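Local coordinates for protein transcriptional regulator (LacI family) (Clostridium acetobutylicum ATCC 824, PDB 3G85) that probably acts as a DNA-binding transcription factor of the LacI family, recognising regulatory DNA to control gene expression, at residues I63-I77 with L85-R99. Residues are numbered along the deposited sequence; the frame is centred on the assembly and turned at random.
Sequences ISKENSFDAAIIANI and LNKASLTLPIILFNR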
loop_
_atom_site.group_PDB
_atom_site.type_symbol
_atom_site.label_atom_id
_atom_site.label_comp_id
_atom_site.label_asym_id
_atom_site.label_seq_id
_atom_site.Cartn_x
_atom_site.Cartn_y
_atom_site.Cartn_z
ATOM N N ILE A 63 -3.380 15.757 18.332
ATOM C CA ILE A 63 -2.796 16.710 17.364
ATOM C C ILE A 63 -3.208 18.176 17.618
ATOM O O ILE A 63 -2.901 19.057 16.810
ATOM C CB ILE A 63 -3.049 16.315 15.848
ATOM C CG1 ILE A 63 -4.533 16.393 15.467
ATOM C CG2 ILE A 63 -2.452 14.933 15.540
ATOM C CD1 ILE A 63 -4.813 16.523 13.952
ATOM N N SER A 64 -3.883 18.432 18.740
ATOM C CA SER A 64 -4.337 19.784 19.089
ATOM C C SER A 64 -3.254 20.579 19.797
ATOM O O SER A 64 -2.278 20.011 20.307
ATOM C CB SER A 64 -5.553 19.730 20.016
ATOM O OG SER A 64 -5.149 19.441 21.346
ATOM N N LYS A 65 -3.459 21.896 19.846
ATOM C CA LYS A 65 -2.624 22.794 20.638
ATOM C C LYS A 65 -2.423 22.281 22.064
ATOM O O LYS A 65 -1.329 22.390 22.623
ATOM C CB LYS A 65 -3.249 24.200 20.683
ATOM C CG LYS A 65 -2.507 25.189 21.613
ATOM C CD LYS A 65 -3.156 26.578 21.634
ATOM C CE LYS A 65 -2.158 27.616 22.149
ATOM N NZ LYS A 65 -1.938 27.531 23.630
ATOM N N GLU A 66 -3.477 21.701 22.633
ATOM C CA GLU A 66 -3.556 21.492 24.080
ATOM C C GLU A 66 -3.115 20.122 24.587
ATOM O O GLU A 66 -2.565 20.024 25.686
ATOM C CB GLU A 66 -4.978 21.799 24.585
ATOM C CG GLU A 66 -5.413 23.265 24.416
ATOM C CD GLU A 66 -4.549 24.254 25.217
ATOM O OE1 GLU A 66 -4.319 24.016 26.430
ATOM O OE2 GLU A 66 -4.103 25.277 24.633
ATOM N N ASN A 67 -3.365 19.068 23.811
ATOM C CA ASN A 67 -3.134 17.704 24.292
ATOM C C ASN A 67 -2.141 16.902 23.439
ATOM O O ASN A 67 -2.194 15.663 23.436
ATOM C CB ASN A 67 -4.466 16.936 24.361
ATOM C CG ASN A 67 -5.569 17.727 25.046
ATOM O OD1 ASN A 67 -5.493 17.994 26.246
ATOM N ND2 ASN A 67 -6.598 18.110 24.283
ATOM N N SER A 68 -1.231 17.594 22.750
ATOM C CA SER A 68 -0.499 16.985 21.629
ATOM C C SER A 68 0.549 15.962 22.040
ATOM O O SER A 68 1.221 16.104 23.064
ATOM C CB SER A 68 0.125 18.043 20.704
ATOM O OG SER A 68 1.422 18.401 21.146
ATOM N N PHE A 69 0.669 14.919 21.223
ATOM C CA PHE A 69 1.799 14.014 21.283
ATOM C C PHE A 69 3.064 14.784 20.882
ATOM O O PHE A 69 2.976 15.927 20.473
ATOM C CB PHE A 69 1.550 12.865 20.328
ATOM C CG PHE A 69 0.542 11.885 20.832
ATOM C CD1 PHE A 69 0.875 10.995 21.843
ATOM C CD2 PHE A 69 -0.742 11.856 20.305
ATOM C CE1 PHE A 69 -0.046 10.054 22.309
ATOM C CE2 PHE A 69 -1.695 10.911 20.774
ATOM C CZ PHE A 69 -1.345 10.029 21.771
ATOM N N ASP A 70 4.222 14.163 21.003
ATOM C CA ASP A 70 5.471 14.803 20.582
ATOM C C ASP A 70 5.650 14.809 19.062
ATOM O O ASP A 70 6.388 15.643 18.529
ATOM C CB ASP A 70 6.653 14.145 21.254
ATOM C CG ASP A 70 6.605 14.317 22.759
ATOM O OD1 ASP A 70 6.916 15.439 23.225
ATOM O OD2 ASP A 70 6.199 13.358 23.450
ATOM N N ALA A 71 4.984 13.863 18.389
ATOM C CA ALA A 71 5.006 13.755 16.930
ATOM C C ALA A 71 3.898 12.801 16.509
ATOM O O ALA A 71 3.399 11.998 17.322
ATOM C CB ALA A 71 6.362 13.225 16.459
ATOM N N ALA A 72 3.506 12.872 15.242
ATOM C CA ALA A 72 2.498 11.940 14.734
ATOM C C ALA A 72 2.868 11.492 13.343
ATOM O O ALA A 72 3.469 12.255 12.586
ATOM C CB ALA A 72 1.134 12.594 14.703
ATOM N N ILE A 73 2.456 10.275 13.006
ATOM C CA ILE A 73 2.574 9.741 11.650
ATOM C C ILE A 73 1.141 9.402 11.270
ATOM O O ILE A 73 0.458 8.704 12.046
ATOM C CB ILE A 73 3.361 8.407 11.635
ATOM C CG1 ILE A 73 4.775 8.580 12.223
ATOM C CG2 ILE A 73 3.429 7.882 10.216
ATOM C CD1 ILE A 73 5.437 7.272 12.701
ATOM N N ILE A 74 0.684 9.856 10.102
ATOM C CA ILE A 74 -0.674 9.527 9.656
ATOM C C ILE A 74 -0.582 8.479 8.592
ATOM O O ILE A 74 -0.042 8.754 7.524
ATOM C CB ILE A 74 -1.401 10.711 9.043
ATOM C CG1 ILE A 74 -1.142 12.013 9.810
ATOM C CG2 ILE A 74 -2.897 10.342 8.887
ATOM C CD1 ILE A 74 -1.418 12.009 11.317
ATOM N N ALA A 75 -1.095 7.283 8.890
ATOM C CA ALA A 75 -0.954 6.129 7.987
ATOM C C ALA A 75 -1.642 6.298 6.622
ATOM O O ALA A 75 -1.078 5.904 5.592
ATOM C CB ALA A 75 -1.428 4.860 8.684
ATOM N N ASN A 76 -2.860 6.864 6.615
ATOM C CA ASN A 76 -3.604 7.049 5.369
ATOM C C ASN A 76 -4.531 8.245 5.471
ATOM O O ASN A 76 -5.731 8.079 5.750
ATOM C CB ASN A 76 -4.412 5.759 5.002
ATOM C CG ASN A 76 -5.241 5.933 3.719
ATOM O OD1 ASN A 76 -4.740 6.457 2.715
ATOM N ND2 ASN A 76 -6.515 5.513 3.758
ATOM N N ILE A 77 -3.986 9.455 5.301
ATOM C CA ILE A 77 -4.792 10.648 5.513
ATOM C C ILE A 77 -5.819 10.790 4.372
ATOM O O ILE A 77 -5.496 10.511 3.215
ATOM C CB ILE A 77 -3.901 11.909 5.674
ATOM C CG1 ILE A 77 -4.732 13.069 6.257
ATOM C CG2 ILE A 77 -3.141 12.239 4.337
ATOM C CD1 ILE A 77 -3.918 14.108 6.989
ATOM N N LEU A 85 -5.391 19.651 7.702
ATOM C CA LEU A 85 -3.962 19.773 8.007
ATOM C C LEU A 85 -3.286 20.878 7.186
ATOM O O LEU A 85 -2.431 21.601 7.699
ATOM C CB LEU A 85 -3.215 18.463 7.773
ATOM C CG LEU A 85 -3.180 17.326 8.785
ATOM C CD1 LEU A 85 -1.872 16.592 8.569
ATOM C CD2 LEU A 85 -3.288 17.768 10.209
ATOM N N ASN A 86 -3.663 20.983 5.913
ATOM C CA ASN A 86 -3.092 21.987 5.020
ATOM C C ASN A 86 -3.275 23.418 5.493
ATOM O O ASN A 86 -2.414 24.260 5.226
ATOM C CB ASN A 86 -3.643 21.839 3.608
ATOM C CG ASN A 86 -2.947 20.749 2.834
ATOM O OD1 ASN A 86 -1.898 20.264 3.258
ATOM N ND2 ASN A 86 -3.532 20.348 1.699
ATOM N N LYS A 87 -4.381 23.683 6.187
ATOM C CA LYS A 87 -4.716 25.039 6.648
ATOM C C LYS A 87 -4.364 25.267 8.119
ATOM O O LYS A 87 -4.256 26.409 8.571
ATOM C CB LYS A 87 -6.197 25.360 6.380
ATOM C CG LYS A 87 -6.708 25.023 4.950
ATOM C CD LYS A 87 -5.791 25.554 3.829
ATOM C CE LYS A 87 -6.390 25.308 2.421
ATOM N NZ LYS A 87 -6.384 23.862 1.977
ATOM N N ALA A 88 -4.157 24.177 8.855
ATOM C CA ALA A 88 -3.827 24.238 10.284
ATOM C C ALA A 88 -2.379 24.648 10.526
ATOM O O ALA A 88 -1.488 24.369 9.714
ATOM C CB ALA A 88 -4.097 22.876 10.957
ATOM N N SER A 89 -2.145 25.294 11.662
ATOM C CA SER A 89 -0.784 25.514 12.121
ATOM C C SER A 89 -0.593 24.759 13.420
ATOM O O SER A 89 -0.868 25.289 14.508
ATOM C CB SER A 89 -0.487 27.004 12.309
ATOM O OG SER A 89 -0.497 27.670 11.058
ATOM N N LEU A 90 -0.086 23.530 13.298
ATOM C CA LEU A 90 -0.001 22.603 14.423
ATOM C C LEU A 90 1.336 22.604 15.157
ATOM O O LEU A 90 2.363 23.027 14.619
ATOM C CB LEU A 90 -0.397 21.191 13.976
ATOM C CG LEU A 90 -1.829 21.050 13.436
ATOM C CD1 LEU A 90 -2.091 19.605 13.168
ATOM C CD2 LEU A 90 -2.892 21.600 14.417
ATOM N N THR A 91 1.293 22.101 16.387
ATOM C CA THR A 91 2.353 22.273 17.390
ATOM C C THR A 91 3.329 21.082 17.512
ATOM O O THR A 91 4.150 21.035 18.454
ATOM C CB THR A 91 1.731 22.564 18.798
ATOM O OG1 THR A 91 1.039 21.395 19.289
ATOM C CG2 THR A 91 0.755 23.783 18.747
ATOM N N LEU A 92 3.237 20.137 16.571
ATOM C CA LEU A 92 4.023 18.903 16.612
ATOM C C LEU A 92 4.387 18.471 15.179
ATOM O O LEU A 92 3.627 18.723 14.233
ATOM C CB LEU A 92 3.262 17.779 17.344
ATOM C CG LEU A 92 2.221 16.970 16.563
ATOM C CD1 LEU A 92 1.785 15.716 17.320
ATOM C CD2 LEU A 92 1.004 17.814 16.187
ATOM N N PRO A 93 5.544 17.833 15.008
ATOM C CA PRO A 93 5.897 17.340 13.677
ATOM C C PRO A 93 4.929 16.230 13.260
ATOM O O PRO A 93 4.620 15.343 14.083
ATOM C CB PRO A 93 7.272 16.723 13.880
ATOM C CG PRO A 93 7.774 17.298 15.180
ATOM C CD PRO A 93 6.575 17.523 16.007
ATOM N N ILE A 94 4.486 16.286 12.004
ATOM C CA ILE A 94 3.582 15.289 11.427
ATOM C C ILE A 94 4.183 14.724 10.150
ATOM O O ILE A 94 4.553 15.468 9.246
ATOM C CB ILE A 94 2.186 15.876 11.078
ATOM C CG1 ILE A 94 1.490 16.432 12.343
ATOM C CG2 ILE A 94 1.330 14.817 10.343
ATOM C CD1 ILE A 94 0.044 16.867 12.177
ATOM N N ILE A 95 4.276 13.402 10.086
ATOM C CA ILE A 95 4.740 12.714 8.881
ATOM C C ILE A 95 3.534 12.081 8.170
ATOM O O ILE A 95 2.780 11.318 8.780
ATOM C CB ILE A 95 5.729 11.626 9.248
ATOM C CG1 ILE A 95 6.831 12.228 10.119
ATOM C CG2 ILE A 95 6.373 11.010 7.995
ATOM C CD1 ILE A 95 7.807 11.260 10.493
ATOM N N LEU A 96 3.361 12.387 6.895
ATOM C CA LEU A 96 2.343 11.743 6.098
ATOM C C LEU A 96 2.938 10.492 5.474
ATOM O O LEU A 96 4.040 10.532 4.935
ATOM C CB LEU A 96 1.850 12.675 4.991
ATOM C CG LEU A 96 1.290 14.005 5.510
ATOM C CD1 LEU A 96 0.745 14.829 4.287
ATOM C CD2 LEU A 96 0.206 13.726 6.528
ATOM N N PHE A 97 2.201 9.390 5.528
ATOM C CA PHE A 97 2.651 8.153 4.931
ATOM C C PHE A 97 2.046 8.014 3.540
ATOM O O PHE A 97 0.800 8.005 3.377
ATOM C CB PHE A 97 2.243 6.987 5.846
ATOM C CG PHE A 97 2.956 5.706 5.555
ATOM C CD1 PHE A 97 4.076 5.354 6.286
ATOM C CD2 PHE A 97 2.474 4.828 4.582
ATOM C CE1 PHE A 97 4.742 4.144 6.047
ATOM C CE2 PHE A 97 3.145 3.610 4.326
ATOM C CZ PHE A 97 4.289 3.290 5.069
ATOM N N ASN A 98 2.916 7.922 2.536
ATOM C CA ASN A 98 2.556 7.820 1.127
ATOM C C ASN A 98 1.638 8.933 0.607
ATOM O O ASN A 98 0.619 8.658 -0.043
ATOM C CB ASN A 98 1.933 6.433 0.828
ATOM C CG ASN A 98 2.256 5.936 -0.570
ATOM O OD1 ASN A 98 3.179 6.422 -1.234
ATOM N ND2 ASN A 98 1.492 4.952 -1.024
ATOM N N ARG A 99 1.980 10.177 0.918
ATOM C CA ARG A 99 1.327 11.340 0.344
ATOM C C ARG A 99 2.385 12.343 0.163
ATOM O O ARG A 99 2.956 12.787 1.157
ATOM C CB ARG A 99 0.396 12.010 1.348
ATOM C CG ARG A 99 -0.720 11.276 1.696
ATOM C CD ARG A 99 -1.851 11.436 0.678
ATOM N NE ARG A 99 -2.967 10.717 1.279
ATOM C CZ ARG A 99 -2.991 9.405 1.478
ATOM N NH1 ARG A 99 -1.971 8.635 1.065
ATOM N NH2 ARG A 99 -4.036 8.856 2.071
HETATM O O HOH W 1 -1.129 9.466 4.826
HETATM O O HOH W 2 -5.148 12.130 0.620
#
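Arg99, just past strand 94-97, reaches over to Asn76 and Ile77 in the loop that follows strand 71-74. Its NH2 is hydrogen-bonded to Asn76 OD1 at 2.6 Å; the 2.5 Å from NH2 to Ile77 O is too short to be taken at face value. Both oxygens sit at the guanidinium edge, near its plane. The Asn76 amide stands steeply to that plane, 75° away, and NH2 meets OD1 from above the carbonyl plane. A bend at chi2 (-83°) turns the arginine chain so that NE passes 3.4 Å from Ile77 CG2. NE makes a weak bond to Ile77 O, and a water also links these two atoms. NH1 turns to Asn98 O, so several bonds fix the group's rotation; Asn139 holds Asn76 OD1 from outside. A second water joins Ile74 O, Ile77 N and Phe97 O just past the paired strands, and lies over one guanidinium face.

Strands 71-74 and 94-97 run parallel, joined by four backbone bonds from Ala72 N to Pro93 O through Phe97 N to Ile74 O. On one face Ile74 CG1 packs against both Ile94 CG2 (3.8 Å) and Leu96 CD2; Ile74 and Leu96 lie side by side and point the same way. Ile77 CG1 stands opposite the backbone N (chi1 -165°), which carries CD1 over to Leu85 CD1, 3.6 Å away, bringing the helix onto this face. Towards the N-terminal end Leu92 points into the first segment, its CD1 3.4 Å from Phe69 O and also against Ala72 CB, while CD2 touches Ile63 at CA and CB. On the other face, Ile73 and Ile95 pack against helix 245-260. The result is a beta-alpha-beta unit, strand 71-74, helix 79-87, strand 94-97, within the parallel sheet of one lobe of the periplasmic-binding-protein-like fold.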